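PDB 4QYT: uncharacterized protein C22E12.03c from Schizosaccharomyces pombe, which converts methylglyoxal to D-lactate in a single glutathione-independent step and takes part in protection against reactive oxygen species. Local coordinates for residues D16-S21 and G165-F170. Sequence-based numbering, arbitrary orientation. Where two conformers were deposited one is given.
Sequences DEIEFS and GTAMLF
The methyl group of Ala167 points toward the first turn of helix 17-29, where its CB lies 3.9 Å from Ile18 O and 4.0 Å from Glu19 CA. Two side chains reach this methyl from the same side: Ile18 with its CG2 branch, 4.3 Å from Ala167 CB, and Glu19 with its CG, also 4.3 Å from that CB. No hydrogen bond crosses between the segments, and Glu19 CA and Ala167 CA come within 5.3 Å, a close approach consistent with the small alanine side chain. In this DJ-1/PfpI fold both helices pack beside the central, mostly parallel sheet; the first turn of helix 17-29 brings Glu19 to the inferred active site, with helix 167-178 packed alongside. Glu19 extends past Ala167 with CD anti to CA (chi2 162°), carrying its carboxylate toward the sulfinic acid form of Cys114; Gly81 N gives OE1 a weak hydrogen bond. Asp16 N-caps the helix: its OD2 accepts from Glu19 N at 2.9 Å, on the anti side of the carboxylate, while OD1 forms a salt bridge with Arg29 of the second subunit. In one of its two conformers, Ser21 OG turns back to Glu17 O (2.9 Å), which Ser21 N grips from the opposite face.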
loop_
_atom_site.group_PDB
_atom_site.type_symbol
_atom_site.label_atom_id
_atom_site.label_comp_id
_atom_site.label_asym_id
_atom_site.label_seq_id
_atom_site.Cartn_x
_atom_site.Cartn_y
_atom_site.Cartn_z
ATOM N N ASP A 16 -6.868 -6.259 -3.153
ATOM C CA ASP A 16 -6.148 -5.828 -1.966
ATOM C C ASP A 16 -5.491 -4.452 -2.122
ATOM O O ASP A 16 -4.760 -4.211 -3.081
ATOM C CB ASP A 16 -5.077 -6.866 -1.623
ATOM C CG ASP A 16 -4.375 -6.516 -0.362
ATOM O OD1 ASP A 16 -5.015 -6.679 0.698
ATOM O OD2 ASP A 16 -3.206 -6.085 -0.425
ATOM N N GLU A 17 -5.709 -3.612 -1.126
ATOM C CA GLU A 17 -5.176 -2.245 -1.151
ATOM C C GLU A 17 -3.650 -2.207 -1.147
ATOM O O GLU A 17 -3.036 -1.365 -1.835
ATOM C CB GLU A 17 -5.679 -1.452 0.045
ATOM C CG GLU A 17 -7.177 -1.169 0.099
ATOM C CD GLU A 17 -8.060 -2.230 0.727
ATOM O OE1 GLU A 17 -7.640 -3.427 0.818
ATOM O OE2 GLU A 17 -9.186 -1.879 1.105
ATOM N N ILE A 18 -3.020 -3.056 -0.344
ATOM C CA ILE A 18 -1.569 -3.036 -0.214
ATOM C C ILE A 18 -0.915 -3.478 -1.523
ATOM O O ILE A 18 0.060 -2.850 -1.998
ATOM C CB ILE A 18 -1.119 -3.885 0.989
ATOM C CG1 ILE A 18 -1.609 -3.242 2.280
ATOM C CG2 ILE A 18 0.382 -4.073 0.972
ATOM C CD1 ILE A 18 -1.555 -4.175 3.497
ATOM N N GLU A 19 -1.437 -4.554 -2.086
ATOM C CA GLU A 19 -0.872 -5.107 -3.323
ATOM C C GLU A 19 -1.120 -4.209 -4.527
ATOM O O GLU A 19 -0.317 -4.221 -5.450
ATOM C CB GLU A 19 -1.414 -6.488 -3.542
ATOM C CG GLU A 19 -0.918 -7.443 -2.473
ATOM C CD GLU A 19 -1.705 -8.681 -2.347
ATOM O OE1 GLU A 19 -2.597 -8.969 -3.127
ATOM O OE2 GLU A 19 -1.423 -9.376 -1.319
ATOM N N PHE A 20 -2.212 -3.450 -4.517
ATOM C CA PHE A 20 -2.431 -2.411 -5.523
ATOM C C PHE A 20 -1.425 -1.261 -5.345
ATOM O O PHE A 20 -0.768 -0.845 -6.287
ATOM C CB PHE A 20 -3.878 -1.887 -5.441
ATOM C CG PHE A 20 -4.192 -0.803 -6.458
ATOM C CD1 PHE A 20 -3.745 0.515 -6.258
ATOM C CD2 PHE A 20 -4.841 -1.107 -7.648
ATOM C CE1 PHE A 20 -3.985 1.507 -7.204
ATOM C CE2 PHE A 20 -5.069 -0.139 -8.590
ATOM C CZ PHE A 20 -4.615 1.155 -8.374
ATOM N N SER A 21 -1.322 -0.729 -4.118
ATOM C CA SER A 21 -0.582 0.525 -3.926
ATOM C C SER A 21 0.918 0.417 -4.158
ATOM O O SER A 21 1.548 1.399 -4.532
ATOM C CB SER A 21 -0.867 1.079 -2.524
ATOM O OG SER A 21 -2.255 1.332 -2.331
ATOM N N GLY A 165 2.994 -8.434 2.404
ATOM C CA GLY A 165 4.355 -8.152 2.859
ATOM C C GLY A 165 5.405 -8.138 1.779
ATOM O O GLY A 165 6.466 -7.580 1.994
ATOM N N THR A 166 5.115 -8.753 0.632
ATOM C CA THR A 166 6.083 -8.808 -0.466
ATOM C C THR A 166 5.692 -7.882 -1.617
ATOM O O THR A 166 6.381 -7.899 -2.645
ATOM C CB THR A 166 6.262 -10.229 -0.991
ATOM O OG1 THR A 166 5.058 -10.677 -1.607
ATOM C CG2 THR A 166 6.645 -11.158 0.099
ATOM N N ALA A 167 4.687 -7.024 -1.426
ATOM C CA ALA A 167 4.223 -6.181 -2.525
ATOM C C ALA A 167 5.276 -5.186 -2.990
ATOM O O ALA A 167 5.379 -4.910 -4.191
ATOM C CB ALA A 167 2.942 -5.513 -2.147
ATOM N N MET A 168 6.054 -4.639 -2.063
ATOM C CA MET A 168 7.123 -3.742 -2.459
ATOM C C MET A 168 8.221 -4.462 -3.252
ATOM O O MET A 168 8.652 -4.003 -4.307
ATOM C CB MET A 168 7.727 -3.014 -1.249
ATOM C CG MET A 168 6.770 -2.019 -0.584
ATOM S SD MET A 168 6.316 -0.618 -1.619
ATOM C CE MET A 168 7.865 0.256 -1.597
ATOM N N LEU A 169 8.643 -5.626 -2.762
ATOM C CA LEU A 169 9.616 -6.434 -3.512
ATOM C C LEU A 169 9.109 -6.824 -4.887
ATOM O O LEU A 169 9.871 -6.833 -5.879
ATOM C CB LEU A 169 9.984 -7.680 -2.724
ATOM C CG LEU A 169 10.835 -7.437 -1.478
ATOM C CD1 LEU A 169 10.818 -8.678 -0.631
ATOM C CD2 LEU A 169 12.258 -7.026 -1.834
ATOM N N PHE A 170 7.822 -7.118 -4.992
ATOM C CA PHE A 170 7.165 -7.437 -6.248
ATOM C C PHE A 170 7.185 -6.259 -7.213
ATOM O O PHE A 170 7.582 -6.407 -8.382
ATOM C CB PHE A 170 5.734 -7.838 -5.899
ATOM C CG PHE A 170 4.791 -7.956 -7.070
ATOM C CD1 PHE A 170 4.932 -8.981 -7.989
ATOM C CD2 PHE A 170 3.720 -7.104 -7.227
ATOM C CE1 PHE A 170 4.022 -9.151 -9.012
ATOM C CE2 PHE A 170 2.779 -7.270 -8.230
ATOM C CZ PHE A 170 2.932 -8.309 -9.122
#